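Local atomic coordinates of CCMAN5 (Cellulosimicrobium cellulans, PDB entry 2XSG), a protein that hydrolyses alpha-mannosidic linkages as a family 92 glycoside hydrolase with a bound calcium ion, and probably helps to expose mannose 6-phosphate on yeast-made glycans. Residues S173-E178 / T227-V232; T184-G189 / Y203-T208; V214-D219 / T234-T239. All blocks are in the same frame, centred on the assembly; numbering follows the deposited sequence.

Overall arrangement
All three contacts are antiparallel strand pairings in the N-terminal domain of the family 92 hydrolase, about 30 to 34 Å from the centre of the chain. Contacts 1 and 2 belong to one sheet, where strands 169-179 and 185-195 are neighbours, and their centres lie about 11 Å apart. Contact 3 belongs to a second sheet, about 8 Å from contact 1 and 12 Å from contact 2, centre to centre. Along the chain contact 2 is nested within contact 1 and precedes contact 3, whose segments alternate with those of contact 1. Between the sheets Val177 meets Val214, Val185 meets Val214 and Leu238, and Leu187 meets Ala236, closing a beta-sandwich core.

Contact 1: S173-E178 / T227-V232; sequences SSVQVE and TAQDGV
An antiparallel pairing adds the short strand 228-231 to the side of strand 169-179, with Ser173, Val175 and Val177 bonded across to Gly231, Gln229 and Thr227. The two directions differ by 174°, so the backbones run almost exactly opposed. Ser173 and Gly231 exchange two N-H...O bonds, and Val175 and Gln229 do the same; the last link, from Val177 N to Thr227 O, measures 2.7 Å. Beyond Gly231 the small hydroxyl of Ser173 takes over: its OG donates to Val232 O at 2.8 Å, from well above that carbonyl's plane, and is also hydrogen-bonded to Thr234 OG1. Serine suits this buried spot because one compact group can serve both partners. Val175 and Gln229 stand side by side and point the same way, CG1 of the valine lying 3.8 Å from CB of the glutamine. The glutamine chain then bends away, and its NE2 bonds to Thr216 OG1 in the other sheet. On the opposite face, Gln176 starts out with CG trans to its backbone N and folds at chi2 (77°), which brings the carboxamide back across the strand boundary. Gln176 OE1 rests 3.5 Å from Ala228 CB, a methyl whose small size leaves room for the amide. Gln176 NE2 donates to a water 2.6 Å away, and the same water is hydrogen-bonded to Thr227 OG1, so this exposed end is bridged through solvent. Asp230 is on the face of Gln176 and Ala228, its OD1 3.7 Å from Ser174 CB. Strand 185-195 flanks 169-179 on its other side, with backbone bonds from Ser174 to Gln190 and from Gln176 to Ser188, while Val177 packs inward on Val214 and Thr216 of strand 212-217.

Contact 2: T184-G189 / Y203-T208; sequences TVELSG and YYTART
Tyr204 lays its ring across Gly189, its partner in a hydrogen-bonded antiparallel pair of the hairpin formed by strands 185-195 and 198-208. From CB, chi1 of 70° places CG between the backbone N and carbonyl carbon and sends the ring over the neighbouring strand. Tyr204 CD2 then comes 3.2 Å from Gly189 O, and Tyr204 CE2 lies at the same 3.2 Å from Gly189 C. On the other side of the ring, Tyr204 CE1 approaches Ser188 CA at 3.6 Å. Tyr204 CZ sits 3.4 Å from Gly189 N, which lies over one ring face toward the rim. At the tip, OH passes Ser188 C and bonds to Ser174 O, one strand farther on. Glycine suits its place because a CB there would press tightly against the tyrosine hydroxyl. The backbone bond from Gly189 N to Tyr204 O is weak, whereas Leu187 and Ala206 exchange two sound ones. On the opposite face Thr205 OG1 donates to Glu186 OE2, a very short bond as modelled (2.5 Å), the two side chains crossing at about a right angle. That carboxylate oxygen also forms a salt bridge with Arg263, which would help hold its negative charge in a buried setting. Toward the strand ends, Val185 N donates to Thr208 OG1 at 3.1 Å, a side chain standing in for a carbonyl; the same hydroxyl is hydrogen-bonded to Gln210 O. Strands 169-179 and 248-255 flank the hairpin. Helix 259-270 covers the face with Ser188 and Thr205, while Val185, Leu187 and Thr208 pack on strand 235-240.

Contact 3: V214-D219 / T234-T239; sequences VQTWGD and TGAILT
Two torsions of Trp217, chi1 at 78° and chi2 at 77°, swing the indole over the adjacent strand and lay it flat on Gly235. The CA of Gly235 lies 3.3 Å from the centroid of the six-membered ring and only 10° off its normal, a CH-pi contact over the face. Thr234 C and Ala236 N cover the same face nearer the rim. Gly235 suits this site because any CB would clash with the indole. At the ring edge, in its plane, Trp217 CZ3 meets Ile237 CG1 at 3.7 Å; the two side chains cross at about a right angle. NE1, meanwhile, bonds to Asp233 OD1. Replacing Trp217 with an alanine would probably uncover Gly235, open a gap beside Ile237 and leave Asp233 without its indole N-H. On the other face of the sheet Val214 CG2 touches Ala236 CB at 4.0 Å and Leu238 CD2 at 4.1 Å, a small residue and two branched ones packing in the layer between the sheets. Thr216 stands on that same face, its OG1 hydrogen-bonded to Ala226 O. Two pairs of backbone bonds, Gln215 with Ile237 and Trp217 with Gly235, set the strands' register; the apolar groups add shape matching on both faces, and the indole N-H and threonine hydroxyl, though buried, are supplied with partners.

Contact 1: S173-E178 / T227-V232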
loop_
_atom_site.group_PDB
_atom_site.type_symbol
_atom_site.label_atom_id
_atom_site.label_comp_id
_atom_site.label_asym_id
_atom_site.label_seq_id
_atom_site.Cartn_x
_atom_site.Cartn_y
_atom_site.Cartn_z
ATOM N N SER A 173 -22.885 -14.532 2.720
ATOM C CA SER A 173 -21.989 -15.476 3.379
ATOM C C SER A 173 -22.661 -16.836 3.513
ATOM O O SER A 173 -23.892 -16.941 3.394
ATOM C CB SER A 173 -21.572 -14.956 4.767
ATOM O OG SER A 173 -22.680 -14.979 5.659
ATOM N N SER A 174 -21.852 -17.874 3.732
ATOM C CA SER A 174 -22.376 -19.221 3.995
ATOM C C SER A 174 -21.458 -19.982 4.915
ATOM O O SER A 174 -20.263 -19.674 5.033
ATOM C CB SER A 174 -22.562 -20.023 2.702
ATOM O OG SER A 174 -21.294 -20.313 2.118
ATOM N N VAL A 175 -22.026 -20.993 5.562
ATOM C CA VAL A 175 -21.258 -21.864 6.436
ATOM C C VAL A 175 -21.857 -23.273 6.376
ATOM O O VAL A 175 -23.072 -23.441 6.434
ATOM C CB VAL A 175 -21.150 -21.281 7.878
ATOM C CG1 VAL A 175 -22.558 -21.062 8.505
ATOM C CG2 VAL A 175 -20.243 -22.170 8.771
ATOM N N GLN A 176 -20.996 -24.261 6.168
ATOM C CA GLN A 176 -21.368 -25.658 6.251
ATOM C C GLN A 176 -20.508 -26.272 7.351
ATOM O O GLN A 176 -19.285 -26.074 7.371
ATOM C CB GLN A 176 -21.106 -26.330 4.902
ATOM C CG GLN A 176 -21.478 -27.811 4.824
ATOM C CD GLN A 176 -22.966 -28.012 4.693
ATOM O OE1 GLN A 176 -23.599 -27.482 3.779
ATOM N NE2 GLN A 176 -23.539 -28.762 5.618
ATOM N N VAL A 177 -21.151 -27.011 8.252
ATOM C CA VAL A 177 -20.480 -27.712 9.341
ATOM C C VAL A 177 -20.272 -29.210 9.064
ATOM O O VAL A 177 -21.183 -29.884 8.591
ATOM C CB VAL A 177 -21.293 -27.567 10.663
ATOM C CG1 VAL A 177 -20.581 -28.241 11.805
ATOM C CG2 VAL A 177 -21.499 -26.113 10.980
ATOM N N GLU A 178 -19.080 -29.720 9.394
ATOM C CA GLU A 178 -18.758 -31.163 9.331
ATOM C C GLU A 178 -18.124 -31.586 10.645
ATOM O O GLU A 178 -17.180 -30.948 11.104
ATOM C CB GLU A 178 -17.723 -31.444 8.236
ATOM C CG GLU A 178 -18.272 -31.625 6.841
ATOM C CD GLU A 178 -19.056 -32.916 6.726
ATOM O OE1 GLU A 178 -18.444 -34.002 6.925
ATOM O OE2 GLU A 178 -20.279 -32.846 6.447
ATOM N N THR A 227 -26.729 -27.710 10.253
ATOM C CA THR A 227 -25.312 -27.745 9.901
ATOM C C THR A 227 -24.968 -26.866 8.693
ATOM O O THR A 227 -23.813 -26.841 8.263
ATOM C CB THR A 227 -24.866 -29.187 9.602
ATOM O OG1 THR A 227 -25.789 -29.770 8.667
ATOM C CG2 THR A 227 -24.822 -30.031 10.886
ATOM N N ALA A 228 -25.971 -26.178 8.134
ATOM C CA ALA A 228 -25.786 -25.347 6.922
ATOM C C ALA A 228 -26.546 -24.023 7.025
ATOM O O ALA A 228 -27.687 -23.988 7.500
ATOM C CB ALA A 228 -26.230 -26.109 5.661
ATOM N N GLN A 229 -25.901 -22.942 6.597
ATOM C CA GLN A 229 -26.551 -21.646 6.471
ATOM C C GLN A 229 -26.056 -20.977 5.207
ATOM O O GLN A 229 -24.925 -21.201 4.778
ATOM C CB GLN A 229 -26.250 -20.726 7.672
ATOM C CG GLN A 229 -26.632 -21.265 9.057
ATOM C CD GLN A 229 -28.138 -21.267 9.339
ATOM O OE1 GLN A 229 -28.905 -20.618 8.658
ATOM N NE2 GLN A 229 -28.546 -21.980 10.376
ATOM N N ASP A 230 -26.907 -20.140 4.623
ATOM C CA ASP A 230 -26.577 -19.425 3.408
ATOM C C ASP A 230 -27.434 -18.162 3.341
ATOM O O ASP A 230 -28.648 -18.240 3.233
ATOM C CB ASP A 230 -26.855 -20.326 2.203
ATOM C CG ASP A 230 -26.269 -19.790 0.916
ATOM O OD1 ASP A 230 -25.581 -18.742 0.935
ATOM O OD2 ASP A 230 -26.501 -20.447 -0.131
ATOM N N GLY A 231 -26.804 -16.997 3.401
ATOM C CA GLY A 231 -27.561 -15.743 3.458
ATOM C C GLY A 231 -26.623 -14.559 3.467
ATOM O O GLY A 231 -25.742 -14.460 2.621
ATOM N N VAL A 232 -26.823 -13.664 4.428
ATOM C CA VAL A 232 -26.005 -12.460 4.574
ATOM C C VAL A 232 -25.319 -12.485 5.936
ATOM O O VAL A 232 -24.082 -12.579 6.015
ATOM C CB VAL A 232 -26.858 -11.191 4.423
ATOM C CG1 VAL A 232 -25.981 -9.952 4.458
ATOM C CG2 VAL A 232 -27.626 -11.232 3.117
HETATM O O HOH W 1 -25.951 -29.558 6.076
#

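Contact 2: T184-G189 / Y203-T208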
loop_
_atom_site.group_PDB
_atom_site.type_symbol
_atom_site.label_atom_id
_atom_site.label_comp_id
_atom_site.label_asym_id
_atom_site.label_seq_id
_atom_site.Cartn_x
_atom_site.Cartn_y
_atom_site.Cartn_z
ATOM N N THR A 184 -13.414 -33.531 15.864
ATOM C CA THR A 184 -13.102 -32.146 15.435
ATOM C C THR A 184 -14.105 -31.648 14.384
ATOM O O THR A 184 -14.764 -32.450 13.712
ATOM C CB THR A 184 -11.658 -31.964 14.893
ATOM O OG1 THR A 184 -11.448 -32.798 13.744
ATOM C CG2 THR A 184 -10.605 -32.236 15.985
ATOM N N VAL A 185 -14.222 -30.324 14.270
ATOM C CA VAL A 185 -15.183 -29.689 13.374
ATOM C C VAL A 185 -14.459 -28.920 12.278
ATOM O O VAL A 185 -13.431 -28.303 12.516
ATOM C CB VAL A 185 -16.172 -28.768 14.132
ATOM C CG1 VAL A 185 -17.116 -28.049 13.165
ATOM C CG2 VAL A 185 -16.993 -29.575 15.113
ATOM N N GLU A 186 -14.999 -29.027 11.069
ATOM C CA GLU A 186 -14.541 -28.266 9.919
ATOM C C GLU A 186 -15.731 -27.436 9.435
ATOM O O GLU A 186 -16.852 -27.967 9.308
ATOM C CB GLU A 186 -14.019 -29.188 8.809
ATOM C CG GLU A 186 -13.299 -28.459 7.657
ATOM C CD GLU A 186 -14.191 -28.212 6.446
ATOM O OE1 GLU A 186 -15.328 -28.731 6.441
ATOM O OE2 GLU A 186 -13.754 -27.503 5.499
ATOM N N LEU A 187 -15.482 -26.139 9.251
ATOM C CA LEU A 187 -16.455 -25.160 8.773
ATOM C C LEU A 187 -15.979 -24.650 7.423
ATOM O O LEU A 187 -14.784 -24.431 7.235
ATOM C CB LEU A 187 -16.540 -23.971 9.730
ATOM C CG LEU A 187 -16.865 -24.174 11.214
ATOM C CD1 LEU A 187 -16.870 -22.844 11.974
ATOM C CD2 LEU A 187 -18.204 -24.883 11.375
ATOM N N SER A 188 -16.898 -24.457 6.483
ATOM C CA SER A 188 -16.503 -23.954 5.169
ATOM C C SER A 188 -17.640 -23.252 4.470
ATOM O O SER A 188 -18.820 -23.515 4.758
ATOM C CB SER A 188 -16.001 -25.103 4.281
ATOM O OG SER A 188 -17.074 -25.971 3.957
ATOM N N GLY A 189 -17.272 -22.377 3.531
ATOM C CA GLY A 189 -18.231 -21.603 2.759
ATOM C C GLY A 189 -17.573 -20.422 2.075
ATOM O O GLY A 189 -16.386 -20.466 1.760
ATOM N N TYR A 203 -13.365 -18.004 -0.545
ATOM C CA TYR A 203 -13.809 -19.254 0.075
ATOM C C TYR A 203 -12.921 -19.570 1.264
ATOM O O TYR A 203 -11.748 -19.173 1.298
ATOM C CB TYR A 203 -13.829 -20.407 -0.948
ATOM C CG TYR A 203 -14.727 -20.091 -2.114
ATOM C CD1 TYR A 203 -14.227 -19.433 -3.234
ATOM C CD2 TYR A 203 -16.084 -20.393 -2.077
ATOM C CE1 TYR A 203 -15.034 -19.106 -4.307
ATOM C CE2 TYR A 203 -16.932 -20.052 -3.162
ATOM C CZ TYR A 203 -16.388 -19.414 -4.269
ATOM O OH TYR A 203 -17.182 -19.088 -5.352
ATOM N N TYR A 204 -13.481 -20.254 2.258
ATOM C CA TYR A 204 -12.703 -20.555 3.460
ATOM C C TYR A 204 -12.932 -21.999 3.943
ATOM O O TYR A 204 -13.961 -22.594 3.676
ATOM C CB TYR A 204 -13.012 -19.532 4.582
ATOM C CG TYR A 204 -14.408 -19.713 5.131
ATOM C CD1 TYR A 204 -14.638 -20.545 6.228
ATOM C CD2 TYR A 204 -15.511 -19.106 4.514
ATOM C CE1 TYR A 204 -15.916 -20.748 6.716
ATOM C CE2 TYR A 204 -16.807 -19.314 4.989
ATOM C CZ TYR A 204 -16.996 -20.139 6.085
ATOM O OH TYR A 204 -18.257 -20.353 6.573
ATOM N N THR A 205 -11.950 -22.535 4.668
ATOM C CA THR A 205 -12.116 -23.737 5.473
ATOM C C THR A 205 -11.464 -23.459 6.832
ATOM O O THR A 205 -10.417 -22.824 6.893
ATOM C CB THR A 205 -11.481 -24.995 4.801
ATOM O OG1 THR A 205 -11.711 -26.142 5.630
ATOM C CG2 THR A 205 -9.967 -24.820 4.622
ATOM N N ALA A 206 -12.124 -23.869 7.914
ATOM C CA ALA A 206 -11.585 -23.682 9.274
ATOM C C ALA A 206 -11.832 -24.962 10.031
ATOM O O ALA A 206 -12.973 -25.416 10.121
ATOM C CB ALA A 206 -12.268 -22.500 9.980
ATOM N N ARG A 207 -10.774 -25.576 10.538
ATOM C CA ARG A 207 -10.934 -26.777 11.347
ATOM C C ARG A 207 -10.454 -26.493 12.762
ATOM O O ARG A 207 -9.522 -25.709 12.951
ATOM C CB ARG A 207 -10.138 -27.944 10.754
ATOM C CG ARG A 207 -8.609 -27.731 10.757
ATOM C CD ARG A 207 -7.869 -28.905 10.102
ATOM N NE ARG A 207 -6.501 -28.964 10.597
ATOM C CZ ARG A 207 -5.534 -29.729 10.103
ATOM N NH1 ARG A 207 -5.766 -30.523 9.062
ATOM N NH2 ARG A 207 -4.329 -29.695 10.646
ATOM N N THR A 208 -11.102 -27.121 13.746
ATOM C CA THR A 208 -10.602 -27.125 15.117
ATOM C C THR A 208 -9.591 -28.264 15.209
ATOM O O THR A 208 -9.572 -29.167 14.352
ATOM C CB THR A 208 -11.728 -27.325 16.169
ATOM O OG1 THR A 208 -12.257 -28.647 16.063
ATOM C CG2 THR A 208 -12.866 -26.302 15.980
#

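Contact 3: V214-D219 / T234-T239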
loop_
_atom_site.group_PDB
_atom_site.type_symbol
_atom_site.label_atom_id
_atom_site.label_comp_id
_atom_site.label_asym_id
_atom_site.label_seq_id
_atom_site.Cartn_x
_atom_site.Cartn_y
_atom_site.Cartn_z
ATOM N N VAL A 214 -21.283 -27.811 17.752
ATOM C CA VAL A 214 -21.471 -26.596 16.965
ATOM C C VAL A 214 -22.943 -26.264 16.697
ATOM O O VAL A 214 -23.788 -27.154 16.526
ATOM C CB VAL A 214 -20.616 -26.674 15.653
ATOM C CG1 VAL A 214 -20.946 -27.929 14.881
ATOM C CG2 VAL A 214 -20.732 -25.398 14.789
ATOM N N GLN A 215 -23.240 -24.970 16.729
ATOM C CA GLN A 215 -24.527 -24.437 16.343
ATOM C C GLN A 215 -24.296 -23.309 15.353
ATOM O O GLN A 215 -23.237 -22.663 15.370
ATOM C CB GLN A 215 -25.261 -23.908 17.561
ATOM C CG GLN A 215 -25.725 -25.017 18.492
ATOM C CD GLN A 215 -26.636 -24.509 19.581
ATOM O OE1 GLN A 215 -26.281 -23.604 20.343
ATOM N NE2 GLN A 215 -27.830 -25.091 19.665
ATOM N N THR A 216 -25.275 -23.073 14.487
ATOM C CA THR A 216 -25.135 -22.032 13.476
ATOM C C THR A 216 -26.264 -21.044 13.597
ATOM O O THR A 216 -27.249 -21.320 14.274
ATOM C CB THR A 216 -25.144 -22.612 12.063
ATOM O OG1 THR A 216 -26.406 -23.249 11.823
ATOM C CG2 THR A 216 -23.994 -23.617 11.889
ATOM N N TRP A 217 -26.108 -19.900 12.949
ATOM C CA TRP A 217 -27.198 -18.934 12.799
ATOM C C TRP A 217 -27.290 -18.380 11.376
ATOM O O TRP A 217 -26.294 -18.319 10.661
ATOM C CB TRP A 217 -27.075 -17.789 13.807
ATOM C CG TRP A 217 -26.049 -16.756 13.455
ATOM C CD1 TRP A 217 -26.172 -15.767 12.526
ATOM C CD2 TRP A 217 -24.750 -16.594 14.039
ATOM N NE1 TRP A 217 -25.030 -15.003 12.487
ATOM C CE2 TRP A 217 -24.142 -15.486 13.406
ATOM C CE3 TRP A 217 -24.046 -17.271 15.046
ATOM C CZ2 TRP A 217 -22.865 -15.031 13.744
ATOM C CZ3 TRP A 217 -22.759 -16.826 15.379
ATOM C CH2 TRP A 217 -22.189 -15.712 14.730
ATOM N N GLY A 218 -28.495 -17.982 10.989
ATOM C CA GLY A 218 -28.732 -17.272 9.747
ATOM C C GLY A 218 -29.416 -15.948 10.042
ATOM O O GLY A 218 -29.388 -15.443 11.200
ATOM N N ASP A 219 -30.058 -15.398 9.016
ATOM C CA ASP A 219 -30.556 -14.015 9.058
ATOM C C ASP A 219 -31.739 -13.755 9.989
ATOM O O ASP A 219 -32.063 -12.593 10.277
ATOM C CB ASP A 219 -30.877 -13.540 7.647
ATOM C CG ASP A 219 -29.626 -13.367 6.799
ATOM O OD1 ASP A 219 -28.874 -12.387 7.028
ATOM O OD2 ASP A 219 -29.400 -14.220 5.911
ATOM N N THR A 234 -24.600 -14.779 8.674
ATOM C CA THR A 234 -24.540 -16.162 9.138
ATOM C C THR A 234 -23.358 -16.305 10.090
ATOM O O THR A 234 -22.476 -15.428 10.150
ATOM C CB THR A 234 -24.425 -17.213 7.963
ATOM O OG1 THR A 234 -23.160 -17.087 7.305
ATOM C CG2 THR A 234 -25.530 -17.021 6.938
ATOM N N GLY A 235 -23.351 -17.404 10.839
ATOM C CA GLY A 235 -22.242 -17.722 11.714
ATOM C C GLY A 235 -22.323 -19.095 12.331
ATOM O O GLY A 235 -23.309 -19.816 12.147
ATOM N N ALA A 236 -21.279 -19.451 13.072
ATOM C CA ALA A 236 -21.228 -20.709 13.812
ATOM C C ALA A 236 -20.588 -20.490 15.181
ATOM O O ALA A 236 -19.743 -19.610 15.350
ATOM C CB ALA A 236 -20.464 -21.769 13.021
ATOM N N ILE A 237 -21.022 -21.272 16.162
ATOM C CA ILE A 237 -20.447 -21.209 17.503
ATOM C C ILE A 237 -19.914 -22.588 17.860
ATOM O O ILE A 237 -20.659 -23.570 17.853
ATOM C CB ILE A 237 -21.462 -20.683 18.552
ATOM C CG1 ILE A 237 -22.018 -19.311 18.081
ATOM C CG2 ILE A 237 -20.817 -20.590 19.930
ATOM C CD1 ILE A 237 -22.958 -18.613 19.051
ATOM N N LEU A 238 -18.611 -22.650 18.104
ATOM C CA LEU A 238 -17.932 -23.889 18.472
ATOM C C LEU A 238 -17.808 -23.939 19.982
ATOM O O LEU A 238 -17.391 -22.962 20.590
ATOM C CB LEU A 238 -16.530 -23.932 17.846
ATOM C CG LEU A 238 -16.456 -23.859 16.311
ATOM C CD1 LEU A 238 -15.120 -23.274 15.834
ATOM C CD2 LEU A 238 -16.726 -25.235 15.669
ATOM N N THR A 239 -18.163 -25.072 20.576
ATOM C CA THR A 239 -18.059 -25.272 22.022
ATOM C C THR A 239 -17.188 -26.501 22.297
ATOM O O THR A 239 -17.398 -27.577 21.707
ATOM C CB THR A 239 -19.450 -25.404 22.686
ATOM O OG1 THR A 239 -20.248 -24.257 22.357
ATOM C CG2 THR A 239 -19.330 -25.492 24.211
#